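Local coordinates for protein basic helix-loop-helix, putative, expressed (Oryza sativa subsp. japonica, PDB 5LW0) that binds ADP-ribose through its macrodomain, the part of the longer protein present here, and probably acts in the ADP-ribosylation-regulated repair of DNA interstrand crosslinks, at residues H82-R85 / I86-L89; V108-I111 / T112-Q115; E150-Q153 / R154-E158; G211-I214 / L215-Y219. All blocks are in the same frame, centred on the assembly; numbering follows the deposited sequence.

In the fold
The chain forms a macrodomain, a mixed beta-sheet with helices packed on it. Contact 1 comes first, where the loop after strand 74-79 turns into helix 85-96. Strand 104-108 follows, and contact 2 shapes the turn beyond it, before strand 124-128. These two contacts touch through Leu87 and Val108. Contact 3 lies on helix 150-159, which packs on helix 139-148 and strand 167-172, across the chain's centre from contact 1. Contact 4 lies on the last helix, 208-230, which packs on helix 52-69. All four are local and in series, so none nests or crosses. Contact 2 holds the adenine of ADP-ribose, and Ile86 of contact 1 approaches the same ligand.

Contact 1: residues H82-R85 / I86-L89; sequences HKSR and ILSL
Ser84 accepts a hydrogen bond from the backbone of Leu87 and so forms the N-cap of helix 85-96. Leu87 N lies 3.1 Å from Ser84 OG, and the N-H points almost straight at it, at 169°. The hydroxyl stands anti to the serine's own backbone N (chi1 174°), which turns it toward the first turn of the helix. Ser84 OG is also hydrogen-bonded to Asp79 OD2 at the end of strand 74-79.

Two backbone bonds continue the turn. Ser88 N reaches Ser84 O at 3.2 Å, and Leu89 N reaches Arg85 O at 3.0 Å.

The remaining contacts are van der Waals packing. Ile86 CG2 lies 3.3 Å from Ser84 OG, and Leu87 CG packs carbon to carbon, 3.7 Å from Ser84 CB. On the outer side, Leu89 CD1 sits over the centre of one face of the Arg85 guanidinium, 4.0 Å above its plane. Ile86 and Leu89 also touch helix 52-69, while Leu87 packs on strands 74-79 and 104-108.

Replacing Ser84 with an alanine would probably leave Leu87 N without its cap and Asp79 OD2 without this partner. The chemistry implies a small polar link from the strand end to the helix start: one hydroxyl serves both a carboxylate and an amide of the first turn.

Contact 2: residues V108-I111 / T112-Q115; sequences VGDI and TQLQ. With AR6 ([(2R,3S,4R,5R)-5-(6-aminopurin-9-yl)-3,4-dihydroxy-oxolan-2-yl]methyl [hydroxy-[[(2R,3S,4R,5S)-3,4,5-trihydroxyoxolan-2-yl]methoxy]phosphoryl] hydrogen phosphate), chain C.
A type I beta turn runs from Asp110 to Gln113, just after strand 104-108, and forms the adenine end of the ADP-ribose site of this macrodomain. Gln113 N closes the turn on Asp110 O at 2.9 Å.

The Asp110 carboxylate organises the turn. Its OD1 accepts from Thr112 N and from Thr112 OG1, each at 2.9 Å. Both donors come from the same face of the carboxylate, well above its plane. The Thr112 hydroxyl sits between its own backbone N and carbonyl carbon (chi1 69°), a position from which it can share OD1 with the amide. The other oxygen, OD2, takes a bond from Gln113 NE2 at 2.8 Å. That bond is nearly straight at 171° and lies in the plane of the Gln113 amide, which stands 82° from the carboxylate plane.

The ligand binds to Asp110 and to the next residue, Ile111. AR6 N6 donates to Asp110 OD1 at 2.9 Å, and Ile111 N donates to AR6 N1 at 3.0 Å. Ile111 and Leu114 lie side by side, and Ile111 also packs on Val140 and Ile144 of helix 139-148. One water bridges Ile111 O and Leu114 N.

An alanine at Asp110 would probably leave the adenine amino group without its acceptor and free the Gln113 amide to turn. The side-chain acceptor and backbone donor together match the N6 and N1 edge of adenine, while Thr112 and Gln113 fix the carboxylate as a second shell.

Contact 3: residues E150-Q153 / R154-E158; sequences EDLQ and RATKE
Asp151 and Arg154 lie side by side and point the same way on helix 150-159 of the macrodomain. They form a salt bridge between residues three apart. The guanidinium meets the carboxylate with its edge, and the two planes stand 85° apart. Arg154 NH2 donates to Asp151 OD1 at 2.8 Å, using the anti lone pair of that oxygen. Arg154 NH1 adds a weak bond to the same atom at 3.2 Å. The arginine chain leaves the backbone extended and bends at chi3 (74°), which brings its end back toward the aspartate. Asp151 OD2 is hydrogen-bonded to Thr176 OG1, so each carboxylate oxygen has a partner.

Leu152 and Thr156 are one turn apart, and their side chains cross at an angle. The Thr156 hydroxyl folds back beside its own backbone N (chi1 -63°) and donates to Leu152 O at 2.7 Å. Leu152 O also accepts from Thr156 N at 2.8 Å, so two donors grip this carbonyl from opposite faces of its plane. Thr156 OG1 is hydrogen-bonded in turn to His190 NE2, which links the helix to strand 187-192.

On the outer side, Lys157 lies across Gln153, with its CE 3.7 Å from Gln153 CG. The inner side packs against helix 139-148, where Leu152 meets Ile144 and Tyr145. Ala155 and Thr156 touch Val171 of strand 167-172. Beside the doubly gripped carbonyl, Leu152 CD1 rests 3.5 Å from Thr156 OG1.

Contact 4: residues G211-I214 / L215-Y219; sequences GSKI and LHEAY. With PO4 (phosphate ion), chain E.
His216 NE2 donates to O3 of a bound phosphate at 2.7 Å, with an N-H to acceptor angle of 166°. His216 lies on helix 208-230, the last helix of the macrodomain. The phosphate probably comes from the crystallisation liquor. Its phosphorus lies in the plane of the imidazole, so the ion meets the ring at its edge. The carbon edge of the same ring faces back along the helix, with His216 CD2 3.3 Å from Ser212 O. That carbonyl accepts the backbone bond from His216 N at 2.9 Å. The ring is therefore set between its own helix turn and the ion.

Lys213 and Glu217 are also one turn apart, and their chains cross. Lys213 NZ stands 3.7 Å from Glu217 OE2, a long salt bridge. The lysine chain is extended as far as CE, then bends at chi4 (83°). Glu217 CG lies beside its own backbone N (chi1 -71°), which starts the chain toward the preceding turn. Its other oxygen, OE1, comes 4.0 Å from Ile214 CG1.

The buried side joins the helix to the rest of the domain. Ile214 and Leu215 both pack on Pro194, Leu215 also meets Phe50, and Tyr219 OH is hydrogen-bonded to Ile43 N. Ser212 OG bonds to Tyr208 O one turn back in its own helix, and its bond to Arg54 NH1 reaches helix 52-69. Backbone bonds run regularly through this stretch of helix; one of them joins Ala218 N to Ile214 O at 2.9 Å.

Contact 1: residues H82-R85 / I86-L89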
loop_
_atom_site.group_PDB
_atom_site.type_symbol
_atom_site.label_atom_id
_atom_site.label_comp_id
_atom_site.label_asym_id
_atom_site.label_seq_id
_atom_site.Cartn_x
_atom_site.Cartn_y
_atom_site.Cartn_z
ATOM N N HIS A 82 -14.795 0.818 -9.192
ATOM C CA HIS A 82 -14.677 1.948 -10.113
ATOM C C HIS A 82 -15.297 3.210 -9.639
ATOM O O HIS A 82 -14.963 4.259 -10.113
ATOM C CB HIS A 82 -15.242 1.606 -11.502
ATOM C CG HIS A 82 -16.728 1.655 -11.579
ATOM N ND1 HIS A 82 -17.528 0.584 -11.212
ATOM C CD2 HIS A 82 -17.571 2.632 -11.996
ATOM C CE1 HIS A 82 -18.800 0.899 -11.408
ATOM N NE2 HIS A 82 -18.858 2.131 -11.869
ATOM N N LYS A 83 -16.177 3.129 -8.631
ATOM C CA LYS A 83 -16.761 4.319 -8.029
ATOM C C LYS A 83 -15.950 4.877 -6.896
ATOM O O LYS A 83 -16.323 5.917 -6.303
ATOM C CB LYS A 83 -18.155 4.018 -7.504
ATOM C CG LYS A 83 -19.059 3.374 -8.551
ATOM C CD LYS A 83 -20.241 2.671 -7.901
ATOM C CE LYS A 83 -21.288 3.661 -7.472
ATOM N NZ LYS A 83 -21.963 4.274 -8.651
ATOM N N SER A 84 -14.805 4.252 -6.610
ATOM C CA SER A 84 -13.899 4.733 -5.541
ATOM C C SER A 84 -13.686 6.229 -5.553
ATOM O O SER A 84 -13.150 6.800 -6.493
ATOM C CB SER A 84 -12.536 4.087 -5.679
ATOM O OG SER A 84 -11.685 4.655 -4.756
ATOM N N ARG A 85 -14.028 6.863 -4.434
ATOM C CA ARG A 85 -13.818 8.231 -4.277
ATOM C C ARG A 85 -12.338 8.582 -4.158
ATOM O O ARG A 85 -11.880 9.585 -4.702
ATOM C CB ARG A 85 -14.593 8.742 -3.047
ATOM C CG ARG A 85 -14.444 10.221 -2.880
ATOM C CD ARG A 85 -15.693 10.916 -2.323
ATOM N NE ARG A 85 -15.490 12.369 -2.401
ATOM C CZ ARG A 85 -15.000 13.123 -1.409
ATOM N NH1 ARG A 85 -14.724 12.591 -0.215
ATOM N NH2 ARG A 85 -14.812 14.426 -1.604
ATOM N N ILE A 86 -11.567 7.744 -3.472
ATOM C CA ILE A 86 -10.146 8.043 -3.350
ATOM C C ILE A 86 -9.447 7.938 -4.722
ATOM O O ILE A 86 -8.621 8.793 -5.067
ATOM C CB ILE A 86 -9.435 7.155 -2.268
ATOM C CG1 ILE A 86 -8.059 7.693 -1.975
ATOM C CG2 ILE A 86 -9.362 5.681 -2.699
ATOM C CD1 ILE A 86 -8.042 9.024 -1.273
ATOM N N LEU A 87 -9.838 6.993 -5.558
ATOM C CA LEU A 87 -9.226 6.953 -6.904
ATOM C C LEU A 87 -9.580 8.200 -7.727
ATOM O O LEU A 87 -8.733 8.782 -8.402
ATOM C CB LEU A 87 -9.582 5.674 -7.676
ATOM C CG LEU A 87 -9.147 4.353 -7.094
ATOM C CD1 LEU A 87 -9.431 3.229 -8.082
ATOM C CD2 LEU A 87 -7.688 4.366 -6.705
ATOM N N SER A 88 -10.819 8.650 -7.629
ATOM C CA SER A 88 -11.272 9.820 -8.383
ATOM C C SER A 88 -10.528 11.112 -7.963
ATOM O O SER A 88 -10.053 11.879 -8.811
ATOM C CB SER A 88 -12.797 10.015 -8.197
ATOM O OG SER A 88 -13.248 11.108 -8.966
ATOM N N LEU A 89 -10.329 11.276 -6.635
ATOM C CA LEU A 89 -9.603 12.393 -6.111
ATOM C C LEU A 89 -8.172 12.357 -6.488
ATOM O O LEU A 89 -7.571 13.364 -6.870
ATOM C CB LEU A 89 -9.737 12.458 -4.592
ATOM C CG LEU A 89 -11.137 12.846 -4.025
ATOM C CD1 LEU A 89 -11.266 12.519 -2.570
ATOM C CD2 LEU A 89 -11.399 14.294 -4.270
#

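Contact 2: residues V108-I111 / T112-Q115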
loop_
_atom_site.group_PDB
_atom_site.type_symbol
_atom_site.label_atom_id
_atom_site.label_comp_id
_atom_site.label_asym_id
_atom_site.label_seq_id
_atom_site.Cartn_x
_atom_site.Cartn_y
_atom_site.Cartn_z
ATOM N N VAL A 108 -8.330 0.025 -10.964
ATOM C CA VAL A 108 -9.456 -0.634 -10.270
ATOM C C VAL A 108 -9.250 -2.130 -10.234
ATOM O O VAL A 108 -9.079 -2.793 -11.280
ATOM C CB VAL A 108 -10.783 -0.360 -10.974
ATOM C CG1 VAL A 108 -11.944 -1.041 -10.203
ATOM C CG2 VAL A 108 -11.026 1.096 -11.101
ATOM N N GLY A 109 -9.254 -2.689 -9.045
ATOM C CA GLY A 109 -9.044 -4.104 -8.911
ATOM C C GLY A 109 -8.850 -4.559 -7.501
ATOM O O GLY A 109 -8.747 -3.760 -6.602
ATOM N N ASP A 110 -8.815 -5.850 -7.346
ATOM C CA ASP A 110 -8.501 -6.483 -6.084
ATOM C C ASP A 110 -6.968 -6.654 -6.079
ATOM O O ASP A 110 -6.388 -7.271 -6.978
ATOM C CB ASP A 110 -9.185 -7.843 -6.047
ATOM C CG ASP A 110 -8.958 -8.609 -4.751
ATOM O OD1 ASP A 110 -8.050 -8.302 -3.963
ATOM O OD2 ASP A 110 -9.714 -9.634 -4.559
ATOM N N ILE A 111 -6.331 -6.094 -5.062
ATOM C CA ILE A 111 -4.897 -6.140 -4.933
ATOM C C ILE A 111 -4.313 -7.542 -4.863
ATOM O O ILE A 111 -3.133 -7.736 -5.066
ATOM C CB ILE A 111 -4.453 -5.249 -3.762
ATOM C CG1 ILE A 111 -3.043 -4.718 -4.001
ATOM C CG2 ILE A 111 -4.601 -5.925 -2.442
ATOM C CD1 ILE A 111 -2.649 -3.629 -3.028
ATOM N N THR A 112 -5.166 -8.535 -4.496
ATOM C CA THR A 112 -4.740 -9.935 -4.459
ATOM C C THR A 112 -5.041 -10.696 -5.757
ATOM O O THR A 112 -4.735 -11.877 -5.828
ATOM C CB THR A 112 -5.402 -10.677 -3.290
ATOM O OG1 THR A 112 -6.804 -10.828 -3.526
ATOM C CG2 THR A 112 -5.210 -9.920 -2.011
ATOM N N GLN A 113 -5.593 -10.002 -6.766
ATOM C CA GLN A 113 -5.889 -10.621 -8.040
ATOM C C GLN A 113 -5.490 -9.707 -9.211
ATOM O O GLN A 113 -6.186 -9.656 -10.276
ATOM C CB GLN A 113 -7.381 -10.925 -8.143
ATOM C CG GLN A 113 -7.906 -11.833 -7.033
ATOM C CD GLN A 113 -9.379 -12.248 -7.236
ATOM O OE1 GLN A 113 -9.684 -13.084 -8.048
ATOM N NE2 GLN A 113 -10.264 -11.629 -6.499
ATOM N N LEU A 114 -4.363 -9.002 -9.073
ATOM C CA LEU A 114 -4.010 -8.087 -10.096
ATOM C C LEU A 114 -3.653 -8.766 -11.442
ATOM O O LEU A 114 -3.944 -8.209 -12.458
ATOM C CB LEU A 114 -2.838 -7.190 -9.644
ATOM C CG LEU A 114 -3.285 -6.217 -8.587
ATOM C CD1 LEU A 114 -2.064 -5.554 -7.942
ATOM C CD2 LEU A 114 -4.274 -5.216 -9.110
ATOM N N GLN A 115 -2.901 -9.858 -11.411
ATOM C CA GLN A 115 -2.498 -10.544 -12.658
ATOM C C GLN A 115 -3.676 -11.330 -13.224
ATOM O O GLN A 115 -4.054 -11.144 -14.402
ATOM C CB GLN A 115 -1.323 -11.452 -12.426
ATOM C CG GLN A 115 -0.926 -12.236 -13.677
ATOM C CD GLN A 115 0.405 -12.930 -13.513
ATOM O OE1 GLN A 115 0.594 -13.749 -12.598
ATOM N NE2 GLN A 115 1.335 -12.633 -14.402
HETATM N N1 AR6 C . -8.041 -4.720 -3.061
HETATM C C2 AR6 C . -7.801 -3.399 -3.198
HETATM N N3 AR6 C . -8.193 -2.482 -2.335
HETATM C C4 AR6 C . -8.890 -2.841 -1.212
HETATM C C5 AR6 C . -9.171 -4.218 -0.948
HETATM C C6 AR6 C . -8.700 -5.191 -1.948
HETATM N N6 AR6 C . -8.884 -6.483 -1.814
HETATM N N7 AR6 C . -9.883 -4.270 0.274
HETATM C C8 AR6 C . -9.958 -2.998 0.725
HETATM N N9 AR6 C . -9.353 -2.124 -0.160
HETATM P PA AR6 C . -8.504 -0.695 4.952
HETATM P PB AR6 C . -7.132 1.193 6.803
HETATM C "C1'" AR6 C . -9.116 -0.704 -0.017
HETATM O O1A AR6 C . -9.775 -0.507 5.807
HETATM O O1B AR6 C . -8.214 2.238 6.695
HETATM C C1D AR6 C . -7.464 -3.572 8.501
HETATM O O1D AR6 C . -8.353 -4.668 8.546
HETATM C "C2'" AR6 C . -10.193 0.135 0.660
HETATM O "O2'" AR6 C . -11.347 0.384 -0.200
HETATM O O2A AR6 C . -8.081 -2.058 4.554
HETATM O O2B AR6 C . -5.690 1.607 6.800
HETATM C C2D AR6 C . -6.325 -3.794 9.539
HETATM O O2D AR6 C . -6.593 -4.983 10.388
HETATM C "C3'" AR6 C . -9.396 1.352 1.060
HETATM O "O3'" AR6 C . -9.305 2.320 -0.021
HETATM O O3A AR6 C . -7.241 0.037 5.675
HETATM C C3D AR6 C . -6.270 -2.523 10.340
HETATM O O3D AR6 C . -6.838 -2.847 11.641
HETATM C "C4'" AR6 C . -7.997 0.785 1.369
HETATM O "O4'" AR6 C . -7.977 -0.535 0.875
HETATM C C4D AR6 C . -7.165 -1.518 9.576
HETATM O O4D AR6 C . -8.095 -2.273 8.764
HETATM C "C5'" AR6 C . -7.658 0.763 2.838
HETATM O "O5'" AR6 C . -8.745 0.243 3.628
HETATM C C5D AR6 C . -6.427 -0.604 8.603
HETATM O O5D AR6 C . -7.402 0.370 8.167
HETATM O O HOH W 1 -8.016 -7.329 -9.776
HETATM O O HOH W 2 -2.269 -9.477 -7.059
#

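Contact 3: residues E150-Q153 / R154-E158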
loop_
_atom_site.group_PDB
_atom_site.type_symbol
_atom_site.label_atom_id
_atom_site.label_comp_id
_atom_site.label_asym_id
_atom_site.label_seq_id
_atom_site.Cartn_x
_atom_site.Cartn_y
_atom_site.Cartn_z
ATOM N N GLU A 150 -1.012 -19.056 5.338
ATOM C CA GLU A 150 -0.201 -19.039 6.535
ATOM C C GLU A 150 1.289 -18.712 6.249
ATOM O O GLU A 150 1.969 -18.271 7.122
ATOM C CB GLU A 150 -0.356 -20.403 7.298
ATOM C CG GLU A 150 0.713 -20.674 8.361
ATOM C CD GLU A 150 0.667 -19.691 9.551
ATOM O OE1 GLU A 150 -0.407 -19.094 9.808
ATOM O OE2 GLU A 150 1.727 -19.524 10.229
ATOM N N ASP A 151 1.785 -18.944 5.028
ATOM C CA ASP A 151 3.170 -18.561 4.652
ATOM C C ASP A 151 3.464 -17.092 5.018
ATOM O O ASP A 151 4.565 -16.757 5.406
ATOM C CB ASP A 151 3.450 -18.740 3.137
ATOM C CG ASP A 151 3.573 -20.228 2.714
ATOM O OD1 ASP A 151 3.923 -21.064 3.572
ATOM O OD2 ASP A 151 3.306 -20.550 1.531
ATOM N N LEU A 152 2.482 -16.217 4.827
ATOM C CA LEU A 152 2.723 -14.784 5.089
ATOM C C LEU A 152 2.855 -14.519 6.570
ATOM O O LEU A 152 3.734 -13.753 6.998
ATOM C CB LEU A 152 1.620 -13.931 4.482
ATOM C CG LEU A 152 1.787 -12.441 4.791
ATOM C CD1 LEU A 152 3.109 -11.963 4.246
ATOM C CD2 LEU A 152 0.602 -11.681 4.193
ATOM N N GLN A 153 2.061 -15.209 7.395
ATOM C CA GLN A 153 2.188 -15.027 8.864
ATOM C C GLN A 153 3.581 -15.564 9.352
ATOM O O GLN A 153 4.279 -14.890 10.113
ATOM C CB GLN A 153 0.995 -15.637 9.619
ATOM C CG GLN A 153 1.049 -15.312 11.091
ATOM C CD GLN A 153 -0.259 -15.570 11.829
ATOM O OE1 GLN A 153 -1.047 -16.442 11.448
ATOM N NE2 GLN A 153 -0.514 -14.768 12.850
ATOM N N ARG A 154 4.015 -16.729 8.839
ATOM C CA ARG A 154 5.356 -17.242 9.152
ATOM C C ARG A 154 6.473 -16.278 8.752
ATOM O O ARG A 154 7.355 -15.968 9.543
ATOM C CB ARG A 154 5.572 -18.613 8.495
ATOM C CG ARG A 154 6.841 -19.316 8.913
ATOM C CD ARG A 154 6.959 -20.696 8.250
ATOM N NE ARG A 154 7.309 -20.614 6.828
ATOM C CZ ARG A 154 6.460 -20.832 5.812
ATOM N NH1 ARG A 154 6.896 -20.730 4.570
ATOM N NH2 ARG A 154 5.167 -21.144 6.026
ATOM N N ALA A 155 6.366 -15.729 7.541
ATOM C CA ALA A 155 7.393 -14.864 7.047
ATOM C C ALA A 155 7.401 -13.535 7.771
ATOM O O ALA A 155 8.490 -12.974 8.067
ATOM C CB ALA A 155 7.214 -14.665 5.564
ATOM N N THR A 156 6.230 -13.043 8.109
ATOM C CA THR A 156 6.126 -11.725 8.753
ATOM C C THR A 156 6.743 -11.789 10.160
ATOM O O THR A 156 7.512 -10.887 10.560
ATOM C CB THR A 156 4.665 -11.278 8.821
ATOM O OG1 THR A 156 4.133 -11.118 7.501
ATOM C CG2 THR A 156 4.530 -10.020 9.603
ATOM N N LYS A 157 6.459 -12.881 10.890
ATOM C CA LYS A 157 7.016 -13.071 12.242
ATOM C C LYS A 157 8.558 -13.108 12.269
ATOM O O LYS A 157 9.161 -12.722 13.246
ATOM C CB LYS A 157 6.482 -14.379 12.863
ATOM C CG LYS A 157 5.052 -14.296 13.308
ATOM C CD LYS A 157 4.730 -15.499 14.196
ATOM C CE LYS A 157 3.468 -16.178 13.764
ATOM N NZ LYS A 157 2.294 -15.337 14.057
ATOM N N GLU A 158 9.169 -13.540 11.178
ATOM C CA GLU A 158 10.621 -13.460 11.010
ATOM C C GLU A 158 11.190 -12.061 10.782
ATOM O O GLU A 158 12.381 -11.834 11.028
ATOM C CB GLU A 158 11.052 -14.410 9.903
ATOM C CG GLU A 158 10.717 -15.860 10.239
ATOM C CD GLU A 158 10.722 -16.800 9.037
ATOM O OE1 GLU A 158 10.906 -16.342 7.886
ATOM O OE2 GLU A 158 10.511 -18.019 9.255
#

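Contact 4: residues G211-I214 / L215-Y219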
loop_
_atom_site.group_PDB
_atom_site.type_symbol
_atom_site.label_atom_id
_atom_site.label_comp_id
_atom_site.label_asym_id
_atom_site.label_seq_id
_atom_site.Cartn_x
_atom_site.Cartn_y
_atom_site.Cartn_z
ATOM N N GLY A 211 -1.839 13.557 12.335
ATOM C CA GLY A 211 -2.354 12.575 11.400
ATOM C C GLY A 211 -1.757 12.682 10.016
ATOM O O GLY A 211 -1.316 11.647 9.421
ATOM N N SER A 212 -1.704 13.875 9.476
ATOM C CA SER A 212 -1.133 14.126 8.156
ATOM C C SER A 212 0.332 13.828 8.118
ATOM O O SER A 212 0.813 13.200 7.159
ATOM C CB SER A 212 -1.350 15.575 7.725
ATOM O OG SER A 212 -2.727 15.836 7.615
ATOM N N LYS A 213 1.073 14.229 9.178
ATOM C CA LYS A 213 2.502 13.872 9.270
ATOM C C LYS A 213 2.675 12.357 9.250
ATOM O O LYS A 213 3.542 11.841 8.522
ATOM C CB LYS A 213 3.105 14.489 10.542
ATOM C CG LYS A 213 4.563 14.127 10.818
ATOM C CD LYS A 213 4.962 14.755 12.175
ATOM C CE LYS A 213 6.161 14.115 12.779
ATOM N NZ LYS A 213 7.383 14.677 12.205
ATOM N N ILE A 214 1.882 11.642 10.029
ATOM C CA ILE A 214 2.058 10.192 10.148
ATOM C C ILE A 214 1.680 9.498 8.822
ATOM O O ILE A 214 2.319 8.535 8.418
ATOM C CB ILE A 214 1.256 9.642 11.319
ATOM C CG1 ILE A 214 1.834 10.190 12.644
ATOM C CG2 ILE A 214 1.279 8.138 11.349
ATOM C CD1 ILE A 214 1.077 9.744 13.847
ATOM N N LEU A 215 0.646 9.986 8.132
ATOM C CA LEU A 215 0.292 9.347 6.839
ATOM C C LEU A 215 1.387 9.628 5.804
ATOM O O LEU A 215 1.757 8.722 5.046
ATOM C CB LEU A 215 -1.064 9.825 6.356
ATOM C CG LEU A 215 -1.590 9.115 5.088
ATOM C CD1 LEU A 215 -1.822 7.687 5.338
ATOM C CD2 LEU A 215 -2.838 9.783 4.595
ATOM N N HIS A 216 1.931 10.861 5.768
ATOM C CA HIS A 216 3.114 11.184 4.921
ATOM C C HIS A 216 4.219 10.190 5.217
ATOM O O HIS A 216 4.826 9.620 4.307
ATOM C CB HIS A 216 3.644 12.605 5.205
ATOM C CG HIS A 216 3.091 13.666 4.312
ATOM N ND1 HIS A 216 3.487 13.798 3.004
ATOM C CD2 HIS A 216 2.253 14.729 4.571
ATOM C CE1 HIS A 216 2.849 14.835 2.459
ATOM N NE2 HIS A 216 2.091 15.408 3.387
ATOM N N GLU A 217 4.539 10.030 6.507
ATOM C CA GLU A 217 5.603 9.095 6.929
ATOM C C GLU A 217 5.327 7.645 6.497
ATOM O O GLU A 217 6.255 6.962 6.099
ATOM C CB GLU A 217 5.811 9.158 8.473
ATOM C CG GLU A 217 6.462 10.430 8.941
ATOM C CD GLU A 217 6.506 10.550 10.485
ATOM O OE1 GLU A 217 5.588 10.051 11.163
ATOM O OE2 GLU A 217 7.415 11.222 11.003
ATOM N N ALA A 218 4.084 7.201 6.605
ATOM C CA ALA A 218 3.696 5.836 6.191
ATOM C C ALA A 218 3.971 5.644 4.720
ATOM O O ALA A 218 4.593 4.653 4.306
ATOM C CB ALA A 218 2.219 5.563 6.478
ATOM N N TYR A 219 3.565 6.603 3.904
ATOM C CA TYR A 219 3.801 6.451 2.443
ATOM C C TYR A 219 5.283 6.518 2.102
ATOM O O TYR A 219 5.796 5.665 1.309
ATOM C CB TYR A 219 3.055 7.483 1.631
ATOM C CG TYR A 219 1.625 7.119 1.392
ATOM C CD1 TYR A 219 1.288 5.997 0.632
ATOM C CD2 TYR A 219 0.593 7.816 1.978
ATOM C CE1 TYR A 219 -0.024 5.644 0.414
ATOM C CE2 TYR A 219 -0.736 7.446 1.798
ATOM C CZ TYR A 219 -1.065 6.364 0.993
ATOM O OH TYR A 219 -2.335 5.908 0.835
HETATM P P PO4 E . 0.651 18.107 1.962
HETATM O O1 PO4 E . -0.633 18.825 1.541
HETATM O O2 PO4 E . 1.853 19.050 1.902
HETATM O O3 PO4 E . 0.522 17.620 3.414
HETATM O O4 PO4 E . 0.905 16.933 0.978
#